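Local coordinates for protein glutamate--tRNA ligase (Elizabethkingia anophelis, PDB 6B1Z) that probably attaches glutamate to its cognate tRNA in an ATP-dependent reaction, as a class I glutamyl-tRNA synthetase with an anticodon-binding domain, at residues E370-V382 with K402-A414. Residues are numbered along the deposited sequence; the frame is centred on the assembly and turned at random.
Sequences EFKKVLAENNVEV and KDIYNDGKFFFHA. With EDO (1,2-ethanediol), chain X.
Tyr-405 and Phe-412 meet the end of helix 364-377 where a Schellman motif closes it, a worked example, in the helical anticodon-binding region, of a helix end whose closing turn also packs against a neighbouring segment. In that motif Asn-379 takes positive phi and Val-380 N bonds back to Leu-375 O, which also accepts from Asn-378 N on the opposite face of its plane. The chain turn brings Val-380 to the partner segment, where its two methyls divide the work: CG1 rests 3.5 Å from Phe-412 CD1, while CG2 lies by the imidazole of His-413.

The tight part lies deeper. With its ring anti to the backbone N (chi1 -177°), Phe-371 reaches in so that CE1 packs 3.5 Å from Ile-404 CG2, and the backbone N of Tyr-405 sits at the ring's edge. Leu-375 CD2 touches two aromatics at once, 3.5 Å from Tyr-405 CD1 and 3.9 Å from Phe-412 CZ. Behind this core, helix 384-394 adds Ile-391 against Phe-371 and Met-394 against Ile-404.

Across the Tyr-405 ring the contact becomes wet. No direct hydrogen bond joins the segments; instead, three waters link Asn-378 to Asn-406 and to the tyrosine hydroxyl. The Asn-378 amide lies obliquely beside Tyr-405, their planes 32° apart, and its rotation is held by the last turn of the helix just before it: Asn-378 ND2 donates to Val-374 O from above the carbonyl plane. The phenol is tethered at its far end, where Tyr-405 OH and His-413 NE2 share a hydrogen bond of 3.1 Å in the plane of the imidazole.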
loop_
_atom_site.group_PDB
_atom_site.type_symbol
_atom_site.label_atom_id
_atom_site.label_comp_id
_atom_site.label_asym_id
_atom_site.label_seq_id
_atom_site.Cartn_x
_atom_site.Cartn_y
_atom_site.Cartn_z
ATOM N N GLU A 370 -18.276 8.648 10.147
ATOM C CA GLU A 370 -16.997 9.343 10.059
ATOM C C GLU A 370 -17.192 10.853 10.087
ATOM O O GLU A 370 -16.397 11.574 10.701
ATOM C CB GLU A 370 -16.239 8.911 8.803
ATOM C CG GLU A 370 -14.835 9.536 8.692
ATOM C CD GLU A 370 -13.883 9.106 9.821
ATOM O OE1 GLU A 370 -14.097 8.032 10.435
ATOM O OE2 GLU A 370 -12.920 9.856 10.100
ATOM N N PHE A 371 -18.255 11.354 9.452
ATOM C CA PHE A 371 -18.499 12.790 9.484
ATOM C C PHE A 371 -18.723 13.275 10.913
ATOM O O PHE A 371 -18.193 14.319 11.312
ATOM C CB PHE A 371 -19.690 13.148 8.595
ATOM C CG PHE A 371 -19.970 14.623 8.514
ATOM C CD1 PHE A 371 -18.991 15.508 8.072
ATOM C CD2 PHE A 371 -21.216 15.124 8.843
ATOM C CE1 PHE A 371 -19.255 16.878 7.991
ATOM C CE2 PHE A 371 -21.490 16.485 8.756
ATOM C CZ PHE A 371 -20.497 17.367 8.324
ATOM N N LYS A 372 -19.507 12.530 11.699
ATOM C CA LYS A 372 -19.735 12.927 13.084
ATOM C C LYS A 372 -18.450 12.892 13.896
ATOM O O LYS A 372 -18.291 13.685 14.835
ATOM C CB LYS A 372 -20.798 12.020 13.722
ATOM C CG LYS A 372 -22.213 12.308 13.207
ATOM C CD LYS A 372 -23.248 11.395 13.839
ATOM C CE LYS A 372 -23.378 11.666 15.330
ATOM N NZ LYS A 372 -24.621 11.049 15.896
ATOM N N LYS A 373 -17.550 11.960 13.575
ATOM C CA LYS A 373 -16.248 11.909 14.230
ATOM C C LYS A 373 -15.440 13.163 13.915
ATOM O O LYS A 373 -14.842 13.769 14.812
ATOM C CB LYS A 373 -15.511 10.645 13.784
ATOM C CG LYS A 373 -14.181 10.356 14.460
ATOM C CD LYS A 373 -13.716 8.956 14.071
ATOM C CE LYS A 373 -12.397 8.581 14.729
ATOM N NZ LYS A 373 -11.279 9.431 14.243
ATOM N N VAL A 374 -15.444 13.592 12.651
ATOM C CA VAL A 374 -14.738 14.828 12.302
ATOM C C VAL A 374 -15.342 16.021 13.039
ATOM O O VAL A 374 -14.616 16.868 13.580
ATOM C CB VAL A 374 -14.734 15.035 10.775
ATOM C CG1 VAL A 374 -14.107 16.384 10.408
ATOM C CG2 VAL A 374 -13.978 13.907 10.085
ATOM N N LEU A 375 -16.678 16.101 13.097
ATOM C CA LEU A 375 -17.312 17.204 13.806
ATOM C C LEU A 375 -16.901 17.215 15.273
ATOM O O LEU A 375 -16.552 18.266 15.826
ATOM C CB LEU A 375 -18.838 17.118 13.674
ATOM C CG LEU A 375 -19.419 17.295 12.263
ATOM C CD1 LEU A 375 -20.937 17.414 12.314
ATOM C CD2 LEU A 375 -18.827 18.500 11.576
ATOM N N ALA A 376 -16.930 16.046 15.916
ATOM C CA ALA A 376 -16.572 15.976 17.330
ATOM C C ALA A 376 -15.129 16.417 17.555
ATOM O O ALA A 376 -14.837 17.133 18.523
ATOM C CB ALA A 376 -16.800 14.559 17.853
ATOM N N GLU A 377 -14.221 16.030 16.651
ATOM C CA GLU A 377 -12.824 16.450 16.755
ATOM C C GLU A 377 -12.671 17.961 16.642
ATOM O O GLU A 377 -11.686 18.514 17.145
ATOM C CB GLU A 377 -11.979 15.763 15.676
ATOM C CG GLU A 377 -11.750 14.277 15.898
ATOM C CD GLU A 377 -11.088 13.595 14.708
ATOM O OE1 GLU A 377 -10.836 14.276 13.691
ATOM O OE2 GLU A 377 -10.826 12.376 14.790
ATOM N N ASN A 378 -13.622 18.639 16.005
ATOM C CA ASN A 378 -13.610 20.086 15.862
ATOM C C ASN A 378 -14.587 20.781 16.807
ATOM O O ASN A 378 -14.940 21.944 16.578
ATOM C CB ASN A 378 -13.897 20.459 14.405
ATOM C CG ASN A 378 -12.746 20.112 13.486
ATOM O OD1 ASN A 378 -11.799 20.887 13.347
ATOM N ND2 ASN A 378 -12.803 18.939 12.876
ATOM N N ASN A 379 -15.039 20.076 17.851
ATOM C CA ASN A 379 -15.919 20.648 18.872
ATOM C C ASN A 379 -17.196 21.222 18.259
ATOM O O ASN A 379 -17.671 22.286 18.654
ATOM C CB ASN A 379 -15.187 21.713 19.695
ATOM C CG ASN A 379 -13.924 21.181 20.348
ATOM O OD1 ASN A 379 -13.899 20.064 20.866
ATOM N ND2 ASN A 379 -12.863 21.981 20.319
ATOM N N VAL A 380 -17.756 20.516 17.280
ATOM C CA VAL A 380 -18.997 20.921 16.633
ATOM C C VAL A 380 -20.024 19.819 16.842
ATOM O O VAL A 380 -19.695 18.631 16.763
ATOM C CB VAL A 380 -18.792 21.211 15.129
ATOM C CG1 VAL A 380 -20.122 21.194 14.388
ATOM C CG2 VAL A 380 -18.106 22.562 14.943
ATOM N N GLU A 381 -21.268 20.214 17.117
ATOM C CA GLU A 381 -22.366 19.269 17.264
ATOM C C GLU A 381 -23.544 19.749 16.433
ATOM O O GLU A 381 -23.892 20.932 16.474
ATOM C CB GLU A 381 -22.781 19.123 18.732
ATOM N N VAL A 382 -24.159 18.832 15.681
ATOM C CA VAL A 382 -25.360 19.140 14.921
ATOM C C VAL A 382 -26.261 17.908 14.958
ATOM O O VAL A 382 -25.814 16.799 15.255
ATOM C CB VAL A 382 -25.018 19.573 13.472
ATOM C CG1 VAL A 382 -24.626 18.382 12.607
ATOM C CG2 VAL A 382 -26.136 20.380 12.848
ATOM N N LYS A 402 -13.586 14.242 5.574
ATOM C CA LYS A 402 -13.249 15.430 6.358
ATOM C C LYS A 402 -13.440 16.719 5.561
ATOM O O LYS A 402 -13.663 17.780 6.155
ATOM C CB LYS A 402 -11.807 15.343 6.876
ATOM C CG LYS A 402 -10.732 15.569 5.806
ATOM C CD LYS A 402 -9.320 15.350 6.350
ATOM C CE LYS A 402 -8.393 14.856 5.234
ATOM N NZ LYS A 402 -7.213 14.069 5.737
ATOM N N ASP A 403 -13.358 16.649 4.220
ATOM C CA ASP A 403 -13.558 17.837 3.383
ATOM C C ASP A 403 -14.953 18.417 3.571
ATOM O O ASP A 403 -15.150 19.625 3.395
ATOM C CB ASP A 403 -13.393 17.512 1.891
ATOM C CG ASP A 403 -12.026 16.988 1.525
ATOM O OD1 ASP A 403 -11.079 17.097 2.330
ATOM O OD2 ASP A 403 -11.921 16.480 0.385
ATOM N N ILE A 404 -15.938 17.567 3.886
ATOM C CA ILE A 404 -17.305 18.043 4.070
ATOM C C ILE A 404 -17.390 19.042 5.224
ATOM O O ILE A 404 -18.175 20.003 5.171
ATOM C CB ILE A 404 -18.239 16.837 4.285
ATOM C CG1 ILE A 404 -18.220 15.931 3.050
ATOM C CG2 ILE A 404 -19.690 17.304 4.570
ATOM C CD1 ILE A 404 -19.004 14.631 3.232
ATOM N N TYR A 405 -16.578 18.859 6.266
ATOM C CA TYR A 405 -16.477 19.890 7.296
ATOM C C TYR A 405 -15.507 20.999 6.898
ATOM O O TYR A 405 -15.843 22.187 6.968
ATOM C CB TYR A 405 -16.034 19.285 8.630
ATOM C CG TYR A 405 -15.765 20.374 9.656
ATOM C CD1 TYR A 405 -16.811 21.076 10.237
ATOM C CD2 TYR A 405 -14.462 20.729 9.996
ATOM C CE1 TYR A 405 -16.573 22.087 11.146
ATOM C CE2 TYR A 405 -14.212 21.746 10.900
ATOM C CZ TYR A 405 -15.275 22.418 11.475
ATOM O OH TYR A 405 -15.037 23.431 12.380
ATOM N N ASN A 406 -14.294 20.634 6.494
ATOM C CA ASN A 406 -13.261 21.652 6.331
ATOM C C ASN A 406 -13.619 22.658 5.248
ATOM O O ASN A 406 -13.236 23.829 5.345
ATOM C CB ASN A 406 -11.926 20.992 6.021
ATOM C CG ASN A 406 -11.329 20.308 7.227
ATOM O OD1 ASN A 406 -11.468 20.790 8.358
ATOM N ND2 ASN A 406 -10.653 19.195 7.001
ATOM N N ASP A 407 -14.349 22.226 4.220
ATOM C CA ASP A 407 -14.808 23.110 3.163
ATOM C C ASP A 407 -16.229 23.593 3.381
ATOM O O ASP A 407 -16.773 24.277 2.513
ATOM C CB ASP A 407 -14.697 22.421 1.795
ATOM C CG ASP A 407 -13.264 22.059 1.436
ATOM O OD1 ASP A 407 -12.311 22.652 2.001
ATOM O OD2 ASP A 407 -13.084 21.148 0.599
ATOM N N GLY A 408 -16.839 23.250 4.513
ATOM C CA GLY A 408 -18.194 23.678 4.818
ATOM C C GLY A 408 -18.317 24.301 6.193
ATOM O O GLY A 408 -19.333 24.123 6.881
ATOM N N LYS A 409 -17.298 25.063 6.600
ATOM C CA LYS A 409 -17.311 25.594 7.957
ATOM C C LYS A 409 -18.429 26.606 8.162
ATOM O O LYS A 409 -18.882 26.781 9.300
ATOM C CB LYS A 409 -15.949 26.205 8.296
ATOM C CG LYS A 409 -14.852 25.153 8.505
ATOM C CD LYS A 409 -13.533 25.790 8.901
ATOM C CE LYS A 409 -12.436 24.743 9.014
ATOM N NZ LYS A 409 -11.125 25.351 9.369
ATOM N N PHE A 410 -18.916 27.230 7.085
ATOM C CA PHE A 410 -20.033 28.173 7.159
ATOM C C PHE A 410 -21.339 27.527 7.595
ATOM O O PHE A 410 -22.273 28.252 7.940
ATOM C CB PHE A 410 -20.231 28.851 5.804
ATOM C CG PHE A 410 -20.108 27.902 4.646
ATOM C CD1 PHE A 410 -18.928 27.820 3.926
ATOM C CD2 PHE A 410 -21.160 27.065 4.302
ATOM C CE1 PHE A 410 -18.795 26.920 2.869
ATOM C CE2 PHE A 410 -21.044 26.164 3.248
ATOM C CZ PHE A 410 -19.859 26.095 2.533
ATOM N N PHE A 411 -21.442 26.195 7.589
ATOM C CA PHE A 411 -22.641 25.575 8.142
ATOM C C PHE A 411 -22.681 25.689 9.654
ATOM O O PHE A 411 -23.764 25.603 10.247
ATOM C CB PHE A 411 -22.727 24.092 7.754
ATOM C CG PHE A 411 -23.082 23.852 6.313
ATOM C CD1 PHE A 411 -24.324 24.220 5.810
ATOM C CD2 PHE A 411 -22.189 23.213 5.469
ATOM C CE1 PHE A 411 -24.657 23.972 4.484
ATOM C CE2 PHE A 411 -22.514 22.973 4.138
ATOM C CZ PHE A 411 -23.749 23.353 3.650
ATOM N N PHE A 412 -21.527 25.883 10.284
ATOM C CA PHE A 412 -21.390 25.808 11.729
ATOM C C PHE A 412 -20.857 27.082 12.367
ATOM O O PHE A 412 -21.003 27.244 13.585
ATOM C CB PHE A 412 -20.465 24.637 12.096
ATOM C CG PHE A 412 -20.734 23.388 11.306
ATOM C CD1 PHE A 412 -21.795 22.555 11.640
ATOM C CD2 PHE A 412 -19.940 23.053 10.220
ATOM C CE1 PHE A 412 -22.049 21.409 10.911
ATOM C CE2 PHE A 412 -20.191 21.908 9.486
ATOM C CZ PHE A 412 -21.244 21.088 9.833
ATOM N N HIS A 413 -20.260 27.986 11.590
ATOM C CA HIS A 413 -19.622 29.191 12.115
ATOM C C HIS A 413 -19.979 30.380 11.237
ATOM O O HIS A 413 -19.907 30.287 10.008
ATOM C CB HIS A 413 -18.096 29.037 12.163
ATOM C CG HIS A 413 -17.630 27.759 12.788
ATOM N ND1 HIS A 413 -17.718 27.517 14.142
ATOM C CD2 HIS A 413 -17.060 26.656 12.245
ATOM C CE1 HIS A 413 -17.225 26.320 14.407
ATOM N NE2 HIS A 413 -16.821 25.775 13.271
ATOM N N ALA A 414 -20.340 31.507 11.867
ATOM C CA ALA A 414 -20.619 32.714 11.105
ATOM C C ALA A 414 -19.321 33.354 10.615
ATOM O O ALA A 414 -18.275 33.229 11.258
ATOM C CB ALA A 414 -21.392 33.716 11.959
HETATM C C1 EDO X . -9.842 20.286 0.277
HETATM O O1 EDO X . -10.658 21.192 -0.486
HETATM C C2 EDO X . -9.163 21.014 1.435
HETATM O O2 EDO X . -10.080 21.200 2.530
HETATM O O HOH W 1 -10.217 21.475 10.627
HETATM O O HOH W 2 -10.628 18.697 10.621
HETATM O O HOH W 3 -12.425 23.967 12.934
#